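PDB 4N91: TRAP dicarboxylate transporter, DctP subunit from Anaerococcus prevoti, which is the extracytoplasmic solute-binding component of a TRAP transport system and binds both anomers of D-glucuronate, probably for uptake by the cell. Local coordinates for residues A94-L99 against M239-V244; I98-N103 against Q177-N182. All coordinates share one frame; numbering follows the deposited sequence.

Contact 1 of 2, residues A94-L99 against M239-V244; sequences ASNAIL and MVPDIV. With BDP (beta-D-glucopyranuronic acid), chain C.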
ATOM      1  N   ALA A  94      -3.563  -3.190  -5.257  1.00 12.92           N
ATOM      2  CA  ALA A  94      -2.326  -2.526  -5.634  1.00 14.63           C
ATOM      3  C   ALA A  94      -1.979  -1.439  -4.631  1.00 16.35           C
ATOM      4  O   ALA A  94      -2.851  -0.697  -4.186  1.00 16.81           O
ATOM      5  CB  ALA A  94      -2.468  -1.903  -7.014  1.00 16.85           C
ATOM      6  N   SER A  95      -0.705  -1.316  -4.280  1.00 14.49           N
ATOM      7  CA  SER A  95      -0.290  -0.217  -3.434  1.00 13.07           C
ATOM      8  C   SER A  95      -0.483   1.093  -4.166  1.00 13.04           C
ATOM      9  O   SER A  95      -0.243   1.199  -5.374  1.00 15.44           O
ATOM     10  CB  SER A  95       1.180  -0.353  -3.045  1.00 15.05           C
ATOM     11  OG  SER A  95       1.610   0.744  -2.264  1.00 14.47           O
ATOM     12  N   ASN A  96      -0.926   2.095  -3.436  1.00 14.44           N
ATOM     13  CA  ASN A  96      -1.072   3.430  -4.008  1.00 13.22           C
ATOM     14  C   ASN A  96       0.247   3.888  -4.652  1.00 14.44           C
ATOM     15  O   ASN A  96       0.253   4.684  -5.603  1.00 15.69           O
ATOM     16  CB  ASN A  96      -1.467   4.391  -2.907  1.00 12.75           C
ATOM     17  CG  ASN A  96      -1.987   5.694  -3.431  1.00 20.20           C
ATOM     18  OD1 ASN A  96      -3.157   5.805  -3.767  1.00 23.55           O
ATOM     19  ND2 ASN A  96      -1.123   6.682  -3.511  1.00 18.24           N
ATOM     20  N   ALA A  97       1.364   3.399  -4.115  1.00 15.03           N
ATOM     21  CA  ALA A  97       2.684   3.789  -4.605  1.00 17.05           C
ATOM     22  C   ALA A  97       2.791   3.609  -6.119  1.00 18.06           C
ATOM     23  O   ALA A  97       3.411   4.417  -6.798  1.00 17.21           O
ATOM     24  CB  ALA A  97       3.777   2.990  -3.894  1.00 15.55           C
ATOM     25  N   ILE A  98       2.251   2.519  -6.652  1.00 12.57           N
ATOM     26  CA  ILE A  98       2.418   2.244  -8.071  1.00 16.42           C
ATOM     27  C   ILE A  98       1.321   2.835  -8.944  1.00 15.32           C
ATOM     28  O   ILE A  98       1.491   2.989 -10.141  1.00 16.34           O
ATOM     29  CB  ILE A  98       2.597   0.742  -8.394  1.00 16.08           C
ATOM     30  CG1 ILE A  98       1.307  -0.024  -8.164  1.00 15.90           C
ATOM     31  CG2 ILE A  98       3.811   0.126  -7.596  1.00 15.61           C
ATOM     32  CD1 ILE A  98       1.313  -1.410  -8.762  1.00 20.43           C
ATOM     33  N   LEU A  99       0.203   3.223  -8.346  1.00 15.00           N
ATOM     34  CA  LEU A  99      -0.910   3.737  -9.133  1.00 14.94           C
ATOM     35  C   LEU A  99      -0.614   5.121  -9.695  1.00 14.86           C
ATOM     36  O   LEU A  99      -1.193   5.510 -10.699  1.00 16.70           O
ATOM     37  CB  LEU A  99      -2.188   3.749  -8.330  1.00 15.87           C
ATOM     38  CG  LEU A  99      -2.679   2.340  -7.953  1.00 17.24           C
ATOM     39  CD1 LEU A  99      -3.937   2.455  -7.122  1.00 19.61           C
ATOM     40  CD2 LEU A  99      -2.931   1.475  -9.171  1.00 17.48           C
HETATM   41  N   MSE A 239       2.547   6.650   5.002  1.00 17.71           N
HETATM   42  CA  MSE A 239       1.423   5.770   5.278  1.00 14.68           C
HETATM   43  C   MSE A 239       0.726   5.585   3.945  1.00 17.77           C
HETATM   44  O   MSE A 239      -0.024   6.455   3.499  1.00 20.03           O
HETATM   45  CB  MSE A 239       0.473   6.334   6.326  1.00 16.61           C
HETATM   46  CG  MSE A 239       1.174   6.649   7.588  1.00 20.67           C
HETATM   47 SE   MSE A 239      -0.082   7.246   8.946  1.00 27.93          SE
HETATM   48  CE  MSE A 239      -0.437   5.474   9.759  1.00 42.52           C
ATOM     49  N   VAL A 240       1.005   4.458   3.302  1.00 13.54           N
ATOM     50  CA  VAL A 240       0.614   4.279   1.900  1.00 13.36           C
ATOM     51  C   VAL A 240      -0.526   3.282   1.830  1.00 12.80           C
ATOM     52  O   VAL A 240      -0.357   2.101   2.153  1.00 15.81           O
ATOM     53  CB  VAL A 240       1.786   3.776   1.019  1.00 15.62           C
ATOM     54  CG1 VAL A 240       1.344   3.682  -0.437  1.00 17.07           C
ATOM     55  CG2 VAL A 240       3.007   4.705   1.150  1.00 19.90           C
ATOM     56  N   PRO A 241      -1.712   3.747   1.435  1.00 14.81           N
ATOM     57  CA  PRO A 241      -2.806   2.774   1.416  1.00 14.03           C
ATOM     58  C   PRO A 241      -2.642   1.748   0.320  1.00 13.56           C
ATOM     59  O   PRO A 241      -2.125   2.065  -0.754  1.00 13.95           O
ATOM     60  CB  PRO A 241      -4.049   3.641   1.157  1.00 14.76           C
ATOM     61  CG  PRO A 241      -3.517   4.855   0.407  1.00 16.59           C
ATOM     62  CD  PRO A 241      -2.131   5.090   0.994  1.00 17.23           C
ATOM     63  N   ASP A 242      -3.091   0.532   0.578  1.00 12.91           N
ATOM     64  CA  ASP A 242      -3.352  -0.424  -0.483  1.00 11.71           C
ATOM     65  C   ASP A 242      -4.739  -0.115  -1.044  1.00 15.48           C
ATOM     66  O   ASP A 242      -5.678   0.234  -0.299  1.00 15.96           O
ATOM     67  CB  ASP A 242      -3.277  -1.861   0.047  1.00 12.73           C
ATOM     68  CG  ASP A 242      -1.863  -2.341   0.290  1.00 14.67           C
ATOM     69  OD1 ASP A 242      -0.914  -1.857  -0.387  1.00 14.61           O
ATOM     70  OD2 ASP A 242      -1.703  -3.247   1.141  1.00 15.47           O
ATOM     71  N   ILE A 243      -4.865  -0.200  -2.356  1.00 12.73           N
ATOM     72  CA  ILE A 243      -6.109   0.145  -3.031  1.00 13.77           C
ATOM     73  C   ILE A 243      -6.678  -1.088  -3.711  1.00 16.48           C
ATOM     74  O   ILE A 243      -5.960  -1.818  -4.403  1.00 14.50           O
ATOM     75  CB  ILE A 243      -5.878   1.225  -4.104  1.00 15.19           C
ATOM     76  CG1 ILE A 243      -5.126   2.422  -3.508  1.00 15.85           C
ATOM     77  CG2 ILE A 243      -7.204   1.652  -4.727  1.00 14.31           C
ATOM     78  CD1 ILE A 243      -5.882   3.200  -2.435  1.00 16.97           C
ATOM     79  N   VAL A 244      -7.963  -1.341  -3.502  1.00 13.97           N
ATOM     80  CA  VAL A 244      -8.647  -2.390  -4.237  1.00 13.42           C
ATOM     81  C   VAL A 244      -9.195  -1.772  -5.502  1.00 14.57           C
ATOM     82  O   VAL A 244      -9.995  -0.828  -5.439  1.00 15.88           O
ATOM     83  CB  VAL A 244      -9.791  -2.976  -3.404  1.00 14.98           C
ATOM     84  CG1 VAL A 244     -10.427  -4.136  -4.109  1.00 16.39           C
ATOM     85  CG2 VAL A 244      -9.268  -3.381  -2.017  1.00 14.62           C
TER
HETATM   86  C1  BDP C 402       3.108  -3.773   1.428  0.66 11.04           C
HETATM   87  C2  BDP C 402       1.886  -3.453   0.697  0.66 10.84           C
HETATM   88  C3  BDP C 402       1.881  -4.141  -0.637  0.66 11.12           C
HETATM   89  C4  BDP C 402       3.011  -3.754  -1.425  0.66 11.11           C
HETATM   90  C5  BDP C 402       4.251  -4.018  -0.663  0.66  9.51           C
HETATM   91  C6  BDP C 402       5.506  -3.477  -1.395  0.66 11.29           C
HETATM   92  O2  BDP C 402       0.863  -4.185   1.482  0.66 10.60           O
HETATM   93  O3  BDP C 402       0.633  -3.844  -1.347  0.66 12.27           O
HETATM   94  O4  BDP C 402       3.063  -4.323  -2.630  0.66 12.65           O
HETATM   95  O5  BDP C 402       4.218  -3.340   0.641  0.66 12.23           O
HETATM   96  O6A BDP C 402       5.669  -3.902  -2.559  0.66 12.50           O
HETATM   97  O1  BDP C 402       3.166  -2.865   2.557  0.66 11.71           O
HETATM   98  O6B BDP C 402       6.373  -2.861  -0.734  0.66 13.00           O
HETATM   99  O   HOH W   1       0.633   0.262   0.371  1.00 15.37           O

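Contact 2 of 2, residues I98-N103 against Q177-N182; sequences ILETFN and QQSPTN. With BDP (beta-D-glucopyranuronic acid), chain C.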
ATOM      1  N   ILE A  98       2.251   2.519  -6.652  1.00 12.57           N
ATOM      2  CA  ILE A  98       2.418   2.244  -8.071  1.00 16.42           C
ATOM      3  C   ILE A  98       1.321   2.835  -8.944  1.00 15.32           C
ATOM      4  O   ILE A  98       1.491   2.989 -10.141  1.00 16.34           O
ATOM      5  CB  ILE A  98       2.597   0.742  -8.394  1.00 16.08           C
ATOM      6  CG1 ILE A  98       1.307  -0.024  -8.164  1.00 15.90           C
ATOM      7  CG2 ILE A  98       3.811   0.126  -7.596  1.00 15.61           C
ATOM      8  CD1 ILE A  98       1.313  -1.410  -8.762  1.00 20.43           C
ATOM      9  N   LEU A  99       0.203   3.223  -8.346  1.00 15.00           N
ATOM     10  CA  LEU A  99      -0.910   3.737  -9.133  1.00 14.94           C
ATOM     11  C   LEU A  99      -0.614   5.121  -9.695  1.00 14.86           C
ATOM     12  O   LEU A  99      -1.193   5.510 -10.699  1.00 16.70           O
ATOM     13  CB  LEU A  99      -2.188   3.749  -8.330  1.00 15.87           C
ATOM     14  CG  LEU A  99      -2.679   2.340  -7.953  1.00 17.24           C
ATOM     15  CD1 LEU A  99      -3.937   2.455  -7.122  1.00 19.61           C
ATOM     16  CD2 LEU A  99      -2.931   1.475  -9.171  1.00 17.48           C
ATOM     17  N   GLU A 100       0.320   5.843  -9.083  1.00 16.09           N
ATOM     18  CA  GLU A 100       0.714   7.153  -9.597  1.00 16.83           C
ATOM     19  C   GLU A 100       1.296   7.115 -11.003  1.00 20.77           C
ATOM     20  O   GLU A 100       1.330   8.127 -11.660  1.00 22.38           O
ATOM     21  CB  GLU A 100       1.690   7.840  -8.635  1.00 19.30           C
ATOM     22  CG  GLU A 100       3.031   7.156  -8.516  1.00 18.55           C
ATOM     23  CD  GLU A 100       4.002   7.861  -7.569  1.00 24.53           C
ATOM     24  OE1 GLU A 100       3.569   8.696  -6.730  1.00 22.36           O
ATOM     25  OE2 GLU A 100       5.209   7.555  -7.668  1.00 27.08           O
ATOM     26  N   THR A 101       1.749   5.952 -11.462  1.00 20.41           N
ATOM     27  CA  THR A 101       2.266   5.819 -12.816  1.00 21.51           C
ATOM     28  C   THR A 101       1.137   5.593 -13.826  1.00 20.72           C
ATOM     29  O   THR A 101       1.359   5.683 -15.019  1.00 22.22           O
ATOM     30  CB  THR A 101       3.337   4.696 -12.938  1.00 24.53           C
ATOM     31  OG1 THR A 101       2.762   3.413 -12.658  1.00 23.35           O
ATOM     32  CG2 THR A 101       4.487   4.951 -11.981  1.00 28.03           C
ATOM     33  N   PHE A 102      -0.066   5.328 -13.330  1.00 19.45           N
ATOM     34  CA  PHE A 102      -1.243   5.165 -14.174  1.00 19.20           C
ATOM     35  C   PHE A 102      -2.045   6.457 -14.268  1.00 22.76           C
ATOM     36  O   PHE A 102      -2.665   6.725 -15.295  1.00 23.78           O
ATOM     37  CB  PHE A 102      -2.122   3.999 -13.671  1.00 19.07           C
ATOM     38  CG  PHE A 102      -1.466   2.666 -13.842  1.00 17.75           C
ATOM     39  CD1 PHE A 102      -0.542   2.214 -12.915  1.00 18.83           C
ATOM     40  CD2 PHE A 102      -1.714   1.889 -14.961  1.00 19.46           C
ATOM     41  CE1 PHE A 102       0.104   0.989 -13.096  1.00 19.93           C
ATOM     42  CE2 PHE A 102      -1.073   0.673 -15.139  1.00 22.62           C
ATOM     43  CZ  PHE A 102      -0.175   0.227 -14.205  1.00 21.16           C
ATOM     44  N   ASN A 103      -2.043   7.241 -13.199  1.00 21.58           N
ATOM     45  CA  ASN A 103      -2.605   8.595 -13.208  1.00 20.60           C
ATOM     46  C   ASN A 103      -1.940   9.372 -12.095  1.00 19.70           C
ATOM     47  O   ASN A 103      -1.846   8.896 -10.962  1.00 19.99           O
ATOM     48  CB  ASN A 103      -4.112   8.590 -13.007  1.00 21.68           C
ATOM     49  CG  ASN A 103      -4.758   9.941 -13.268  1.00 24.74           C
ATOM     50  OD1 ASN A 103      -4.617  10.888 -12.494  1.00 23.42           O
ATOM     51  ND2 ASN A 103      -5.503  10.024 -14.361  1.00 32.46           N
ATOM     52  N   GLN A 177       9.179   0.452  -4.088  1.00 13.05           N
ATOM     53  CA  GLN A 177       8.222   0.027  -5.093  1.00 10.73           C
ATOM     54  C   GLN A 177       8.471   0.776  -6.389  1.00 16.17           C
ATOM     55  O   GLN A 177       9.287   1.707  -6.432  1.00 17.78           O
ATOM     56  CB  GLN A 177       6.816   0.279  -4.591  1.00 12.35           C
ATOM     57  CG  GLN A 177       6.509  -0.470  -3.290  1.00 14.64           C
ATOM     58  CD  GLN A 177       5.051  -0.323  -2.898  1.00 16.42           C
ATOM     59  OE1 GLN A 177       4.176  -1.001  -3.437  1.00 19.31           O
ATOM     60  NE2 GLN A 177       4.790   0.568  -1.987  1.00 15.05           N
ATOM     61  N   GLN A 178       7.798   0.350  -7.457  0.55 13.87           N
ATOM     62  CA  GLN A 178       7.930   1.005  -8.752  0.55 12.72           C
ATOM     63  C   GLN A 178       7.140   2.314  -8.744  0.55 14.58           C
ATOM     64  O   GLN A 178       6.021   2.405  -9.260  0.55 15.72           O
ATOM     65  CB  GLN A 178       7.494   0.096  -9.904  0.55 14.66           C
ATOM     66  CG  GLN A 178       7.964   0.619 -11.265  0.55 21.55           C
ATOM     67  CD  GLN A 178       7.503  -0.222 -12.446  0.55 22.76           C
ATOM     68  OE1 GLN A 178       6.676   0.213 -13.236  0.55 19.94           O
ATOM     69  NE2 GLN A 178       8.038  -1.421 -12.568  0.55 24.87           N
ATOM     70  N   SER A 179       7.764   3.324  -8.157  1.00 15.20           N
ATOM     71  CA  SER A 179       7.131   4.572  -7.805  1.00 17.63           C
ATOM     72  C   SER A 179       8.116   5.729  -7.955  1.00 15.28           C
ATOM     73  O   SER A 179       9.082   5.831  -7.188  1.00 15.96           O
ATOM     74  CB  SER A 179       6.721   4.484  -6.331  1.00 17.93           C
ATOM     75  OG  SER A 179       6.349   5.759  -5.824  1.00 21.09           O
ATOM     76  N   PRO A 180       7.904   6.597  -8.948  1.00 16.76           N
ATOM     77  CA  PRO A 180       8.824   7.747  -9.081  1.00 16.89           C
ATOM     78  C   PRO A 180       8.898   8.617  -7.830  1.00 15.49           C
ATOM     79  O   PRO A 180       9.968   9.153  -7.535  1.00 17.09           O
ATOM     80  CB  PRO A 180       8.289   8.506 -10.286  1.00 17.10           C
ATOM     81  CG  PRO A 180       7.505   7.455 -11.083  1.00 21.27           C
ATOM     82  CD  PRO A 180       6.939   6.512 -10.060  1.00 18.72           C
ATOM     83  N   THR A 181       7.817   8.704  -7.070  1.00 14.43           N
ATOM     84  CA  THR A 181       7.840   9.470  -5.825  1.00 18.15           C
ATOM     85  C   THR A 181       8.863   8.900  -4.849  1.00 15.40           C
ATOM     86  O   THR A 181       9.707   9.626  -4.302  1.00 16.53           O
ATOM     87  CB  THR A 181       6.439   9.499  -5.178  1.00 22.80           C
ATOM     88  OG1 THR A 181       5.599  10.324  -5.971  1.00 27.53           O
ATOM     89  CG2 THR A 181       6.517  10.026  -3.755  1.00 35.73           C
ATOM     90  N   ASN A 182       8.850   7.578  -4.683  1.00 15.89           N
ATOM     91  CA  ASN A 182       9.789   6.940  -3.783  1.00 15.69           C
ATOM     92  C   ASN A 182      11.221   6.994  -4.275  1.00 14.38           C
ATOM     93  O   ASN A 182      12.149   7.079  -3.475  1.00 17.87           O
ATOM     94  CB  ASN A 182       9.354   5.511  -3.456  1.00 20.84           C
ATOM     95  CG  ASN A 182       8.196   5.499  -2.472  1.00 31.46           C
ATOM     96  OD1 ASN A 182       7.042   5.603  -2.860  1.00 36.86           O
ATOM     97  ND2 ASN A 182       8.517   5.420  -1.183  1.00 32.21           N
TER
HETATM   98  C1  BDP C 402       3.108  -3.773   1.428  0.66 11.04           C
HETATM   99  C2  BDP C 402       1.886  -3.453   0.697  0.66 10.84           C
HETATM  100  C3  BDP C 402       1.881  -4.141  -0.637  0.66 11.12           C
HETATM  101  C4  BDP C 402       3.011  -3.754  -1.425  0.66 11.11           C
HETATM  102  C5  BDP C 402       4.251  -4.018  -0.663  0.66  9.51           C
HETATM  103  C6  BDP C 402       5.506  -3.477  -1.395  0.66 11.29           C
HETATM  104  O2  BDP C 402       0.863  -4.185   1.482  0.66 10.60           O
HETATM  105  O3  BDP C 402       0.633  -3.844  -1.347  0.66 12.27           O
HETATM  106  O4  BDP C 402       3.063  -4.323  -2.630  0.66 12.65           O
HETATM  107  O5  BDP C 402       4.218  -3.340   0.641  0.66 12.23           O
HETATM  108  O6A BDP C 402       5.669  -3.902  -2.559  0.66 12.50           O
HETATM  109  O1  BDP C 402       3.166  -2.865   2.557  0.66 11.71           O
HETATM  110  O6B BDP C 402       6.373  -2.861  -0.734  0.66 13.00           O
HETATM  111  O   HOH W   2       4.554   1.719 -11.612  1.00 32.26           O

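Contact 1 of 2, residues A94-L99 against M239-V244
The Asp242 carboxylate borders both Ser95 and the bound sugar, the CB of Ser95 lying 3.7 Å from Asp242 OD1. Beta-D-glucuronate O3 and water 1 approach this OD1 from opposite sides of the carboxylate plane, O3 at 2.7 Å, while Asp242 OD2 lies 2.8 Å from sugar O2. The Asn96 amide is differently placed: its ND2 donates to Trp106 O and Asn110 OD1, whereas OD1 faces Ile243 CG1 at 3.9 Å and has no polar partner in the model. The Pro241 ring presents CG and CD to Asn96 CB.

Behind these groups the backbones pair antiparallel. Ala94 and Ile243 form a hydrogen-bonded pair, with Ala94 N to Ile243 O at 2.9 Å and a near-linear 171°; Ser95 and Asp242 follow as a non-hydrogen-bonded pair. This joins strand 91-95 to strand 242-247 in the five-stranded mixed sheet, whose 2-1-3-5-4 order is that of type II periplasmic binding proteins. Beyond the strand end, Asn96 N still donates to Pro241 O.

Ser95 is the N-cap of helix 96-99. Its OG, anti to the backbone N (chi1 178°), accepts from Ala97 N at 3.2 Å and donates to water 1, which in turn donates to Val240 O and Asp242 OD1. Val240 CG1 comes within 3.5 Å of the same Ser95 OG. On the sheet face carrying Ala94 and Ile243, Leu99 CD1 lies against Ile243 CB at 3.8 Å.

Contact 2 of 2, residues I98-N103 against Q177-N182
Glu100 reaches Thr181 with both carboxylate oxygens. Its OE1 accepts from Thr181 OG1 at 2.7 Å, and its OE2 accepts from Thr181 N at 2.9 Å with an N-H...O angle of 170°. Both donors arrive on the syn side, slightly out of the carboxylate plane, and Asn110 ND2 adds a further bond to OE1. Ser179 OG lies 2.8 Å from Glu100 OE2, but its single proton could instead serve Asn182 OD1, so that donor is not assigned. Pro180 has no N-H to give, and its CD rests 3.1 Å from Glu100 OE2. The Glu100 chain extends beyond a CG set between the backbone N and carbonyl carbon (chi1 67°), which carries the carboxylate across to the first turn of helix 180-188, where Ser179 is the N-cap. The helix N-terminus would probably favour the ionised carboxylate. With an alanine in place of Glu100, Thr181 N and Thr181 OG1 would probably lose their acceptor, and a gap would be likely to open beside this helix start.

Thr101 OG1 donates to Ile98 O at 2.9 Å, and that carbonyl also takes Thr101 N. The same Thr101 OG1 accepts from water 2, which donates to Gln178 O as well and so bridges the segments. Packing is tight where Thr101 CG2 meets Pro180 CD at 3.5 Å, the two side chains crossing at about a right angle. Ile98 CG2 approaches Gln178 O at 3.6 Å.

Residues 177-182 run from strand 173-176 into helix 180-188, and the facing segment leaves helix 96-99; helix 77-86 flanks both, touching Ile98, Phe102 and Gln178.

Overall arrangement
Segments 94-99 and 98-103 overlap at Ile98 and Leu99, and the centres of contacts 1 and 2 are about 9 Å apart. Contact 1 lies inside the lobe built on the sheet containing 91-95, its centre about 4 Å from the centre of the chain; contact 2, about 11 Å from it, connects that lobe with the one that includes strand 173-176, consistent with a closed, ligand-bound form. A probable hydrogen bond joins them, Ser95 OG to Gln177 NE2 at 3.2 Å. Both border the glucuronate: contact 1 supplies Asp242 near the sugar hydroxyls, contact 2 places Gln177 OE1 3.4 Å from carboxylate O6A, and Arg175, Arg154, Gln77, Asn38 and Asn215 add hydrogen bonds to the sugar.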